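Local atomic coordinates of ribosomal RNA small subunit methyltransferase Nep1 (PDB entry 3O7B), a protein that probably methylates the N1 atom of a specific pseudouridine in 16S ribosomal RNA, taking the methyl group from S-adenosyl-L-methionine, during ribosome biogenesis. Residues Asp168-Arg173 and Ser182-Gly187; Ser28-Leu33 and Cys233-Val238; His91-Leu96 and Tyr226-Val231. All coordinates share one frame; numbering follows the deposited sequence.

Contact 1 (Asp168-Arg173 and Ser182-Gly187); sequences DVLLFR and SELLDG. With SAH (S-adenosyl-L-homocysteine), chain C.
Leu184, on the last turn of the short helix 181-184, meets Leu170 of strand 168-172 in two ways. Its CD2 methyl lies 3.9 Å from Leu170 CD2, while its carbonyl oxygen, Leu184 O, sits 3.7 Å from the other methyl, Leu170 CD1. The two side chains cross at a slant, methyl against methyl. Leu184 also touches Phe179 and Lys213 of strand 212-215. At Leu185 the chain leaves helical geometry, and its side chain crosses the same leucine: Leu185 CD2 comes to 3.7 Å from Leu170 CD1. Leu170 is thus gripped by both branches, CD2 by Leu184 and CD1 by Leu185. Its CG stands anti to the carbonyl carbon (chi1 -52°), and with chi2 near trans this sends CD1 to Leu185 and CD2 to Leu184. All three leucines are buried, and the segments meet through van der Waals packing, with no hydrogen bond between them. The chain then turns through Gly187, whose carbonyl oxygen is hydrogen-bonded to Arg239, and runs on into strand 189-194.

Two residues along the strand from Leu170, Phe172 belongs to the cofactor site. Its carbonyl oxygen accepts a short hydrogen bond of 2.6 Å from the ribose hydroxyl O2' of SAH, and its CB lies 3.5 Å from adenine N3 of SAH. Adenine C2 meets the ring of Phe172 at its edge, near the ring plane. The leucine cluster packs against the strand whose C-terminal end holds the nucleoside. This is a beta-alpha-beta unit, strand 168-172, helix 181-184 and strand 189-194, within the parallel part of a SPOUT methyltransferase sheet, with the cofactor bound where the first strand ends.

Contact 2 (Ser28-Leu33 and Cys233-Val238); sequences SAFVFL and CEYERV
Phe30 drives its edge into the face of Tyr235, a T-shaped pair with centroids 5.2 Å apart and planes at 68°. Phe30 CE2 stands 4.0 Å above the tyrosine ring plane, over its centre, and Phe30 CZ is 4.0 Å from Tyr235 CG. Ser28, two residues back on the strand, comes to the same ring from a different direction: its CB lies at the ring's edge, 3.4 Å from Tyr235 OH. The tyrosine is reached by the strand both over a face and at its hydroxyl end. It gets there because its CG is trans to the backbone N (chi1 -177°), swinging the ring off helix 224-239 toward the sheet.

This is a C-terminal helix laid over strand 28-35, one of the inner strands of the SPOUT sheet. The polar ends beside the aromatic pair have partners of their own: Tyr235 OH is hydrogen-bonded to Asp104 OD1, and Ser28 OG to the backbone N of Val189. Shortening Tyr235 to an alanine would probably leave the edge of Phe30 facing a gap and Asp104 without its hydroxyl partner.

Further out, Phe30 is wedged among Leu97 of helix 87-98, Val191 of the neighbouring strand and the ring of Phe105, while Tyr235 also touches Leu102. Along the helix, Arg237 NH2 makes a salt bridge of 2.8 Å to Glu234 OE2, and Glu234 OE1 lies over the guanidinium face. Links beyond the helix come from two other residues: Glu236 is hydrogen-bonded through OE2 to Ser100 and through OE1 to Tyr226 of the second subunit, and Cys233 forms a disulfide with Cys233 of that subunit.

Contact 3 (His91-Leu96 and Tyr226-Val231); sequences HQCLLL and YVTSRV. With SAH (S-adenosyl-L-homocysteine), chain C.
Cys93 and Thr228 meet where two helices run almost parallel, both in the same direction, and their CA atoms come within 6.3 Å of each other, the nearest approach of the two backbones. The axes of 91-96 and 226-231 pass at 9.5 Å with a crossing angle of -16°. Cys93 SG lies 3.4 Å from Thr228 OG1. Thr228 OG1 is hydrogen-bonded to Ser224 O, in its own helix. The other branch of the threonine, Thr228 CG2, lies 3.9 Å from Cys93 O.

One turn further on, Leu96 reaches over with a single methyl. Leu96 CG lies opposite the backbone N (chi1 173°), and the side chain sets CD2 down on the backbone of Ser229, 3.7 Å from Ser229 CA and equally close to its CB. Ser229 OG is turned elsewhere and is hydrogen-bonded to Ser229 of the second subunit; Leu96 packs on that same foreign serine. The helix pair is therefore also part of the dimer interface, where Tyr226 OH is hydrogen-bonded to Glu236 OE1 of the second subunit.

The neighbouring Val227 faces the ligand instead of helix 87-98. Its CG2 methyl rests over a face of the adenine, 3.5 Å from SAH N9, and its CG1 lies near both N3 and C1' of SAH. One helix thus serves three surfaces, the core through Thr228, the partner subunit through Ser229 and the nucleoside through Val227, an arrangement characteristic of SPOUT methyltransferases, where the cofactor pocket lies next to the dimer interface.

From the N terminus, strand 28-35 opens the widest loop, which contact 2 closes some 200 residues later, tying the sheet to helix 224-239. Contact 3 is nested inside it and joins helix 87-98 to an earlier part of that same C-terminal helix. Contact 1, the shortest loop, lies within both, joining strand 168-172 to the end of helix 181-184. The three also touch: Leu185 CD1 packs 3.4 Å from Tyr235 CA, Phe32 bridges contacts 2 and 3 by lying against Cys93, Leu94 and Thr228, and Phe172 meets Val231. SAH is touched by contacts 1 and 3, and the second subunit by contacts 2 and 3.

Contact 1 (Asp168-Arg173 and Ser182-Gly187)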
loop_
_atom_site.group_PDB
_atom_site.type_symbol
_atom_site.label_atom_id
_atom_site.label_comp_id
_atom_site.label_asym_id
_atom_site.label_seq_id
_atom_site.Cartn_x
_atom_site.Cartn_y
_atom_site.Cartn_z
ATOM N N ASP A 168 -15.541 -19.425 -10.881
ATOM C CA ASP A 168 -16.053 -19.740 -9.529
ATOM C C ASP A 168 -15.842 -18.521 -8.622
ATOM O O ASP A 168 -14.690 -18.183 -8.300
ATOM C CB ASP A 168 -15.270 -20.916 -8.930
ATOM C CG ASP A 168 -15.600 -22.252 -9.574
ATOM O OD1 ASP A 168 -16.757 -22.444 -9.991
ATOM O OD2 ASP A 168 -14.687 -23.113 -9.628
ATOM N N VAL A 169 -16.919 -17.871 -8.207
ATOM C CA VAL A 169 -16.819 -16.673 -7.387
ATOM C C VAL A 169 -16.500 -17.018 -5.948
ATOM O O VAL A 169 -17.236 -17.803 -5.300
ATOM C CB VAL A 169 -18.090 -15.794 -7.441
ATOM C CG1 VAL A 169 -17.969 -14.611 -6.485
ATOM C CG2 VAL A 169 -18.330 -15.308 -8.859
ATOM N N LEU A 170 -15.420 -16.435 -5.427
ATOM C CA LEU A 170 -15.034 -16.582 -4.027
ATOM C C LEU A 170 -15.136 -15.214 -3.392
ATOM O O LEU A 170 -14.362 -14.309 -3.746
ATOM C CB LEU A 170 -13.612 -17.135 -3.936
ATOM C CG LEU A 170 -13.295 -18.401 -4.716
ATOM C CD1 LEU A 170 -11.807 -18.725 -4.600
ATOM C CD2 LEU A 170 -14.142 -19.593 -4.202
ATOM N N LEU A 171 -16.125 -15.011 -2.527
ATOM C CA LEU A 171 -16.345 -13.729 -1.879
ATOM C C LEU A 171 -15.727 -13.784 -0.495
ATOM O O LEU A 171 -16.123 -14.591 0.351
ATOM C CB LEU A 171 -17.841 -13.397 -1.760
ATOM C CG LEU A 171 -18.170 -12.084 -1.069
ATOM C CD1 LEU A 171 -17.621 -10.885 -1.873
ATOM C CD2 LEU A 171 -19.674 -11.931 -0.842
ATOM N N PHE A 172 -14.734 -12.939 -0.268
ATOM C CA PHE A 172 -14.084 -12.912 1.033
ATOM C C PHE A 172 -14.867 -12.011 1.971
ATOM O O PHE A 172 -15.063 -10.830 1.704
ATOM C CB PHE A 172 -12.598 -12.547 0.857
ATOM C CG PHE A 172 -11.809 -13.684 0.282
ATOM C CD1 PHE A 172 -11.202 -14.632 1.121
ATOM C CD2 PHE A 172 -11.753 -13.893 -1.090
ATOM C CE1 PHE A 172 -10.544 -15.743 0.597
ATOM C CE2 PHE A 172 -11.091 -14.996 -1.624
ATOM C CZ PHE A 172 -10.487 -15.930 -0.774
ATOM N N ARG A 173 -15.397 -12.611 3.043
ATOM C CA ARG A 173 -16.090 -11.862 4.096
ATOM C C ARG A 173 -15.877 -12.589 5.411
ATOM O O ARG A 173 -15.783 -13.816 5.443
ATOM C CB ARG A 173 -17.614 -11.739 3.902
ATOM C CG ARG A 173 -18.228 -12.264 2.649
ATOM C CD ARG A 173 -19.754 -12.404 2.839
ATOM N NE ARG A 173 -20.411 -11.151 3.199
ATOM C CZ ARG A 173 -21.717 -10.914 3.058
ATOM N NH1 ARG A 173 -22.528 -11.845 2.566
ATOM N NH2 ARG A 173 -22.213 -9.738 3.401
ATOM N N SER A 182 -6.253 -25.122 -1.646
ATOM C CA SER A 182 -5.952 -25.987 -2.784
ATOM C C SER A 182 -7.232 -26.436 -3.486
ATOM O O SER A 182 -7.230 -26.689 -4.694
ATOM C CB SER A 182 -5.134 -27.200 -2.342
ATOM O OG SER A 182 -5.824 -27.937 -1.351
ATOM N N GLU A 183 -8.319 -26.526 -2.721
ATOM C CA GLU A 183 -9.634 -26.830 -3.283
ATOM C C GLU A 183 -10.305 -25.567 -3.826
ATOM O O GLU A 183 -10.898 -25.595 -4.909
ATOM C CB GLU A 183 -10.537 -27.512 -2.244
ATOM C CG GLU A 183 -9.891 -28.689 -1.497
ATOM C CD GLU A 183 -9.312 -29.755 -2.422
ATOM O OE1 GLU A 183 -10.025 -30.209 -3.348
ATOM O OE2 GLU A 183 -8.141 -30.145 -2.214
ATOM N N LEU A 184 -10.202 -24.473 -3.069
ATOM C CA LEU A 184 -10.828 -23.193 -3.422
ATOM C C LEU A 184 -10.288 -22.603 -4.714
ATOM O O LEU A 184 -11.050 -22.170 -5.580
ATOM C CB LEU A 184 -10.603 -22.167 -2.315
ATOM C CG LEU A 184 -11.489 -22.105 -1.078
ATOM C CD1 LEU A 184 -11.077 -20.895 -0.253
ATOM C CD2 LEU A 184 -12.963 -22.028 -1.438
ATOM N N LEU A 185 -8.963 -22.585 -4.819
ATOM C CA LEU A 185 -8.275 -21.953 -5.938
ATOM C C LEU A 185 -7.871 -23.006 -6.965
ATOM O O LEU A 185 -6.733 -23.030 -7.439
ATOM C CB LEU A 185 -7.066 -21.157 -5.434
ATOM C CG LEU A 185 -7.263 -20.315 -4.164
ATOM C CD1 LEU A 185 -5.923 -19.881 -3.626
ATOM C CD2 LEU A 185 -8.179 -19.106 -4.370
ATOM N N ASP A 186 -8.815 -23.873 -7.293
ATOM C CA ASP A 186 -8.608 -24.897 -8.272
ATOM C C ASP A 186 -8.710 -24.272 -9.641
ATOM O O ASP A 186 -7.752 -23.694 -10.081
ATOM C CB ASP A 186 -9.631 -26.015 -8.130
ATOM C CG ASP A 186 -9.099 -27.378 -8.607
ATOM O OD1 ASP A 186 -7.940 -27.421 -9.019
ATOM O OD2 ASP A 186 -9.822 -28.410 -8.576
ATOM N N GLY A 187 -9.863 -24.411 -10.306
ATOM C CA GLY A 187 -10.053 -23.970 -11.697
ATOM C C GLY A 187 -10.034 -22.458 -11.874
ATOM O O GLY A 187 -9.314 -21.752 -11.169
HETATM N N SAH C . -17.252 -5.093 6.107
HETATM C CA SAH C . -16.042 -4.455 6.705
HETATM C CB SAH C . -15.632 -3.251 5.866
HETATM C CG SAH C . -14.786 -3.625 4.652
HETATM S SD SAH C . -13.261 -4.513 5.092
HETATM C C SAH C . -16.262 -4.051 8.159
HETATM O O SAH C . -17.305 -4.355 8.743
HETATM C "C5'" SAH C . -12.513 -4.863 3.477
HETATM C "C4'" SAH C . -12.765 -6.229 2.849
HETATM O "O4'" SAH C . -11.917 -7.224 3.394
HETATM C "C3'" SAH C . -14.157 -6.790 3.068
HETATM O "O3'" SAH C . -15.102 -6.190 2.217
HETATM C "C2'" SAH C . -13.935 -8.251 2.778
HETATM O "O2'" SAH C . -13.890 -8.483 1.367
HETATM C "C1'" SAH C . -12.547 -8.494 3.340
HETATM N N9 SAH C . -12.487 -9.057 4.715
HETATM C C8 SAH C . -12.412 -8.363 5.901
HETATM N N7 SAH C . -12.331 -9.260 6.919
HETATM C C5 SAH C . -12.320 -10.503 6.395
HETATM C C6 SAH C . -12.258 -11.771 6.962
HETATM N N6 SAH C . -12.177 -11.936 8.293
HETATM N N1 SAH C . -12.264 -12.879 6.149
HETATM C C2 SAH C . -12.363 -12.744 4.777
HETATM N N3 SAH C . -12.432 -11.486 4.222
HETATM C C4 SAH C . -12.425 -10.388 5.009
#

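Contact 2 (Ser28-Leu33 and Cys233-Val238)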
loop_
_atom_site.group_PDB
_atom_site.type_symbol
_atom_site.label_atom_id
_atom_site.label_comp_id
_atom_site.label_asym_id
_atom_site.label_seq_id
_atom_site.Cartn_x
_atom_site.Cartn_y
_atom_site.Cartn_z
ATOM N N SER A 28 -8.409 -17.014 -14.301
ATOM C CA SER A 28 -8.875 -16.415 -13.058
ATOM C C SER A 28 -8.890 -14.899 -13.134
ATOM O O SER A 28 -8.332 -14.289 -14.052
ATOM C CB SER A 28 -8.037 -16.896 -11.869
ATOM O OG SER A 28 -8.283 -18.280 -11.642
ATOM N N ALA A 29 -9.567 -14.300 -12.171
ATOM C CA ALA A 29 -9.618 -12.857 -12.031
ATOM C C ALA A 29 -9.656 -12.475 -10.572
ATOM O O ALA A 29 -10.192 -13.201 -9.743
ATOM C CB ALA A 29 -10.866 -12.291 -12.729
ATOM N N PHE A 30 -9.142 -11.287 -10.276
ATOM C CA PHE A 30 -9.362 -10.623 -9.012
ATOM C C PHE A 30 -10.260 -9.441 -9.248
ATOM O O PHE A 30 -10.045 -8.687 -10.216
ATOM C CB PHE A 30 -8.036 -10.115 -8.434
ATOM C CG PHE A 30 -7.205 -11.177 -7.787
ATOM C CD1 PHE A 30 -7.094 -11.236 -6.391
ATOM C CD2 PHE A 30 -6.493 -12.104 -8.562
ATOM C CE1 PHE A 30 -6.291 -12.198 -5.780
ATOM C CE2 PHE A 30 -5.693 -13.085 -7.939
ATOM C CZ PHE A 30 -5.609 -13.122 -6.556
ATOM N N VAL A 31 -11.295 -9.301 -8.415
ATOM C CA VAL A 31 -12.249 -8.226 -8.537
ATOM C C VAL A 31 -12.335 -7.479 -7.221
ATOM O O VAL A 31 -12.723 -8.059 -6.192
ATOM C CB VAL A 31 -13.682 -8.749 -8.913
ATOM C CG1 VAL A 31 -14.626 -7.601 -9.151
ATOM C CG2 VAL A 31 -13.604 -9.678 -10.115
ATOM N N PHE A 32 -11.998 -6.192 -7.238
ATOM C CA PHE A 32 -12.214 -5.349 -6.076
ATOM C C PHE A 32 -13.603 -4.785 -6.133
ATOM O O PHE A 32 -13.995 -4.191 -7.145
ATOM C CB PHE A 32 -11.128 -4.271 -5.979
ATOM C CG PHE A 32 -9.759 -4.858 -5.747
ATOM C CD1 PHE A 32 -9.439 -5.415 -4.515
ATOM C CD2 PHE A 32 -8.813 -4.905 -6.779
ATOM C CE1 PHE A 32 -8.198 -6.029 -4.301
ATOM C CE2 PHE A 32 -7.553 -5.504 -6.560
ATOM C CZ PHE A 32 -7.258 -6.057 -5.315
ATOM N N LEU A 33 -14.353 -5.018 -5.066
ATOM C CA LEU A 33 -15.790 -4.686 -5.023
ATOM C C LEU A 33 -16.087 -3.402 -4.308
ATOM O O LEU A 33 -15.498 -3.095 -3.252
ATOM C CB LEU A 33 -16.564 -5.813 -4.339
ATOM C CG LEU A 33 -16.577 -7.159 -5.033
ATOM C CD1 LEU A 33 -17.378 -8.126 -4.170
ATOM C CD2 LEU A 33 -17.190 -7.073 -6.454
ATOM N N CYS A 233 -1.061 -14.557 -1.511
ATOM C CA CYS A 233 -0.073 -15.558 -1.120
ATOM C C CYS A 233 -0.582 -16.992 -1.274
ATOM O O CYS A 233 0.157 -17.859 -1.747
ATOM C CB CYS A 233 0.355 -15.334 0.307
ATOM S SG CYS A 233 1.672 -16.446 0.771
ATOM N N GLU A 234 -1.828 -17.235 -0.860
ATOM C CA GLU A 234 -2.434 -18.573 -0.999
ATOM C C GLU A 234 -2.608 -18.940 -2.472
ATOM O O GLU A 234 -2.390 -20.084 -2.890
ATOM C CB GLU A 234 -3.785 -18.652 -0.282
ATOM C CG GLU A 234 -3.716 -18.436 1.229
ATOM C CD GLU A 234 -3.159 -19.619 2.015
ATOM O OE1 GLU A 234 -2.807 -20.666 1.427
ATOM O OE2 GLU A 234 -3.081 -19.497 3.253
ATOM N N TYR A 235 -3.003 -17.952 -3.261
ATOM C CA TYR A 235 -3.178 -18.126 -4.694
ATOM C C TYR A 235 -1.877 -18.531 -5.368
ATOM O O TYR A 235 -1.834 -19.481 -6.154
ATOM C CB TYR A 235 -3.738 -16.830 -5.267
ATOM C CG TYR A 235 -4.044 -16.852 -6.732
ATOM C CD1 TYR A 235 -5.325 -17.168 -7.194
ATOM C CD2 TYR A 235 -3.073 -16.498 -7.661
ATOM C CE1 TYR A 235 -5.613 -17.152 -8.561
ATOM C CE2 TYR A 235 -3.337 -16.481 -9.018
ATOM C CZ TYR A 235 -4.606 -16.807 -9.467
ATOM O OH TYR A 235 -4.839 -16.800 -10.831
ATOM N N GLU A 236 -0.800 -17.815 -5.056
ATOM C CA GLU A 236 0.512 -18.142 -5.607
ATOM C C GLU A 236 1.010 -19.516 -5.144
ATOM O O GLU A 236 1.581 -20.250 -5.942
ATOM C CB GLU A 236 1.532 -17.069 -5.231
ATOM C CG GLU A 236 1.282 -15.740 -5.858
ATOM C CD GLU A 236 2.327 -14.720 -5.479
ATOM O OE1 GLU A 236 3.025 -14.938 -4.469
ATOM O OE2 GLU A 236 2.436 -13.713 -6.192
ATOM N N ARG A 237 0.792 -19.851 -3.868
ATOM C CA ARG A 237 1.180 -21.185 -3.347
ATOM C C ARG A 237 0.636 -22.304 -4.224
ATOM O O ARG A 237 1.361 -23.241 -4.592
ATOM C CB ARG A 237 0.657 -21.413 -1.932
ATOM C CG ARG A 237 1.419 -20.737 -0.817
ATOM C CD ARG A 237 1.104 -21.429 0.515
ATOM N NE ARG A 237 0.681 -20.469 1.530
ATOM C CZ ARG A 237 0.009 -20.781 2.640
ATOM N NH1 ARG A 237 -0.336 -22.042 2.894
ATOM N NH2 ARG A 237 -0.337 -19.825 3.495
ATOM N N VAL A 238 -0.651 -22.205 -4.544
ATOM C CA VAL A 238 -1.353 -23.233 -5.309
ATOM C C VAL A 238 -0.983 -23.212 -6.789
ATOM O O VAL A 238 -0.790 -24.274 -7.391
ATOM C CB VAL A 238 -2.907 -23.079 -5.149
ATOM C CG1 VAL A 238 -3.669 -23.943 -6.149
ATOM C CG2 VAL A 238 -3.347 -23.389 -3.726
#

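Contact 3 (His91-Leu96 and Tyr226-Val231)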
loop_
_atom_site.group_PDB
_atom_site.type_symbol
_atom_site.label_atom_id
_atom_site.label_comp_id
_atom_site.label_asym_id
_atom_site.label_seq_id
_atom_site.Cartn_x
_atom_site.Cartn_y
_atom_site.Cartn_z
ATOM N N HIS A 91 -6.077 1.720 -4.305
ATOM C CA HIS A 91 -4.709 2.025 -4.775
ATOM C C HIS A 91 -3.719 0.997 -4.256
ATOM O O HIS A 91 -2.989 0.385 -5.035
ATOM C CB HIS A 91 -4.304 3.418 -4.305
ATOM C CG HIS A 91 -2.911 3.810 -4.701
ATOM N ND1 HIS A 91 -2.060 4.469 -3.837
ATOM C CD2 HIS A 91 -2.218 3.610 -5.846
ATOM C CE1 HIS A 91 -0.903 4.674 -4.442
ATOM N NE2 HIS A 91 -0.971 4.169 -5.663
ATOM N N GLN A 92 -3.723 0.789 -2.936
ATOM C CA GLN A 92 -2.689 -0.045 -2.342
ATOM C C GLN A 92 -2.907 -1.502 -2.689
ATOM O O GLN A 92 -1.955 -2.254 -2.915
ATOM C CB GLN A 92 -2.669 0.172 -0.829
ATOM C CG GLN A 92 -2.319 1.630 -0.446
ATOM C CD GLN A 92 -2.872 2.087 0.893
ATOM O OE1 GLN A 92 -3.518 1.323 1.619
ATOM N NE2 GLN A 92 -2.621 3.355 1.228
ATOM N N CYS A 93 -4.174 -1.925 -2.754
ATOM C CA CYS A 93 -4.456 -3.303 -3.090
ATOM C C CYS A 93 -4.041 -3.623 -4.508
ATOM O O CYS A 93 -3.484 -4.679 -4.774
ATOM C CB CYS A 93 -5.951 -3.601 -2.929
ATOM S SG CYS A 93 -6.534 -3.580 -1.214
ATOM N N LEU A 94 -4.311 -2.686 -5.414
ATOM C CA LEU A 94 -3.898 -2.875 -6.807
ATOM C C LEU A 94 -2.381 -2.911 -6.935
ATOM O O LEU A 94 -1.843 -3.694 -7.705
ATOM C CB LEU A 94 -4.425 -1.750 -7.694
ATOM C CG LEU A 94 -5.911 -1.839 -8.046
ATOM C CD1 LEU A 94 -6.341 -0.496 -8.606
ATOM C CD2 LEU A 94 -6.140 -2.982 -9.029
ATOM N N LEU A 95 -1.689 -2.037 -6.194
ATOM C CA LEU A 95 -0.219 -2.059 -6.281
ATOM C C LEU A 95 0.322 -3.422 -5.908
ATOM O O LEU A 95 1.125 -4.006 -6.624
ATOM C CB LEU A 95 0.412 -0.987 -5.392
ATOM C CG LEU A 95 0.277 0.465 -5.826
ATOM C CD1 LEU A 95 1.026 1.361 -4.828
ATOM C CD2 LEU A 95 0.772 0.684 -7.250
ATOM N N LEU A 96 -0.127 -3.955 -4.777
ATOM C CA LEU A 96 0.368 -5.239 -4.326
ATOM C C LEU A 96 0.037 -6.345 -5.322
ATOM O O LEU A 96 0.884 -7.152 -5.682
ATOM C CB LEU A 96 -0.192 -5.583 -2.953
ATOM C CG LEU A 96 0.121 -6.985 -2.446
ATOM C CD1 LEU A 96 1.652 -7.264 -2.467
ATOM C CD2 LEU A 96 -0.422 -7.133 -1.065
ATOM N N TYR A 226 -4.683 -6.267 3.792
ATOM C CA TYR A 226 -4.277 -7.512 4.403
ATOM C C TYR A 226 -4.929 -8.739 3.731
ATOM O O TYR A 226 -4.279 -9.741 3.467
ATOM C CB TYR A 226 -4.561 -7.496 5.917
ATOM C CG TYR A 226 -4.167 -8.793 6.549
ATOM C CD1 TYR A 226 -2.816 -9.064 6.857
ATOM C CD2 TYR A 226 -5.114 -9.781 6.784
ATOM C CE1 TYR A 226 -2.446 -10.295 7.411
ATOM C CE2 TYR A 226 -4.756 -11.012 7.341
ATOM C CZ TYR A 226 -3.419 -11.259 7.649
ATOM O OH TYR A 226 -3.090 -12.481 8.203
ATOM N N VAL A 227 -6.225 -8.631 3.435
ATOM C CA VAL A 227 -6.940 -9.718 2.766
ATOM C C VAL A 227 -6.355 -9.968 1.378
ATOM O O VAL A 227 -6.095 -11.102 0.996
ATOM C CB VAL A 227 -8.446 -9.401 2.682
ATOM C CG1 VAL A 227 -9.160 -10.453 1.849
ATOM C CG2 VAL A 227 -9.044 -9.370 4.093
ATOM N N THR A 228 -6.076 -8.886 0.654
ATOM C CA THR A 228 -5.418 -9.015 -0.648
ATOM C C THR A 228 -4.086 -9.762 -0.520
ATOM O O THR A 228 -3.791 -10.674 -1.278
ATOM C CB THR A 228 -5.189 -7.639 -1.297
ATOM O OG1 THR A 228 -6.457 -6.978 -1.469
ATOM C CG2 THR A 228 -4.536 -7.779 -2.659
ATOM N N SER A 229 -3.289 -9.343 0.465
ATOM C CA SER A 229 -1.992 -9.978 0.703
ATOM C C SER A 229 -2.119 -11.473 1.012
ATOM O O SER A 229 -1.442 -12.319 0.405
ATOM C CB SER A 229 -1.306 -9.252 1.858
ATOM O OG SER A 229 -0.073 -9.893 2.179
ATOM N N ARG A 230 -2.987 -11.815 1.962
ATOM C CA ARG A 230 -3.152 -13.210 2.362
ATOM C C ARG A 230 -3.690 -14.063 1.220
ATOM O O ARG A 230 -3.187 -15.155 0.969
ATOM C CB ARG A 230 -4.055 -13.322 3.582
ATOM C CG ARG A 230 -4.156 -14.743 4.106
ATOM C CD ARG A 230 -4.211 -14.733 5.626
ATOM N NE ARG A 230 -4.811 -15.951 6.167
ATOM C CZ ARG A 230 -5.323 -16.045 7.391
ATOM N NH1 ARG A 230 -5.301 -14.992 8.210
ATOM N NH2 ARG A 230 -5.861 -17.193 7.798
ATOM N N VAL A 231 -4.700 -13.551 0.511
ATOM C CA VAL A 231 -5.267 -14.336 -0.571
ATOM C C VAL A 231 -4.289 -14.496 -1.730
ATOM O O VAL A 231 -4.164 -15.575 -2.305
ATOM C CB VAL A 231 -6.603 -13.734 -1.035
ATOM C CG1 VAL A 231 -7.181 -14.519 -2.209
ATOM C CG2 VAL A 231 -7.629 -13.728 0.119
HETATM N N SAH C . -17.252 -5.093 6.107
HETATM C CA SAH C . -16.042 -4.455 6.705
HETATM C CB SAH C . -15.632 -3.251 5.866
HETATM C CG SAH C . -14.786 -3.625 4.652
HETATM S SD SAH C . -13.261 -4.513 5.092
HETATM C C SAH C . -16.262 -4.051 8.159
HETATM O O SAH C . -17.305 -4.355 8.743
HETATM C "C5'" SAH C . -12.513 -4.863 3.477
HETATM C "C4'" SAH C . -12.765 -6.229 2.849
HETATM O "O4'" SAH C . -11.917 -7.224 3.394
HETATM C "C3'" SAH C . -14.157 -6.790 3.068
HETATM O "O3'" SAH C . -15.102 -6.190 2.217
HETATM C "C2'" SAH C . -13.935 -8.251 2.778
HETATM O "O2'" SAH C . -13.890 -8.483 1.367
HETATM C "C1'" SAH C . -12.547 -8.494 3.340
HETATM N N9 SAH C . -12.487 -9.057 4.715
HETATM C C8 SAH C . -12.412 -8.363 5.901
HETATM N N7 SAH C . -12.331 -9.260 6.919
HETATM C C5 SAH C . -12.320 -10.503 6.395
HETATM C C6 SAH C . -12.258 -11.771 6.962
HETATM N N6 SAH C . -12.177 -11.936 8.293
HETATM N N1 SAH C . -12.264 -12.879 6.149
HETATM C C2 SAH C . -12.363 -12.744 4.777
HETATM N N3 SAH C . -12.432 -11.486 4.222
HETATM C C4 SAH C . -12.425 -10.388 5.009
#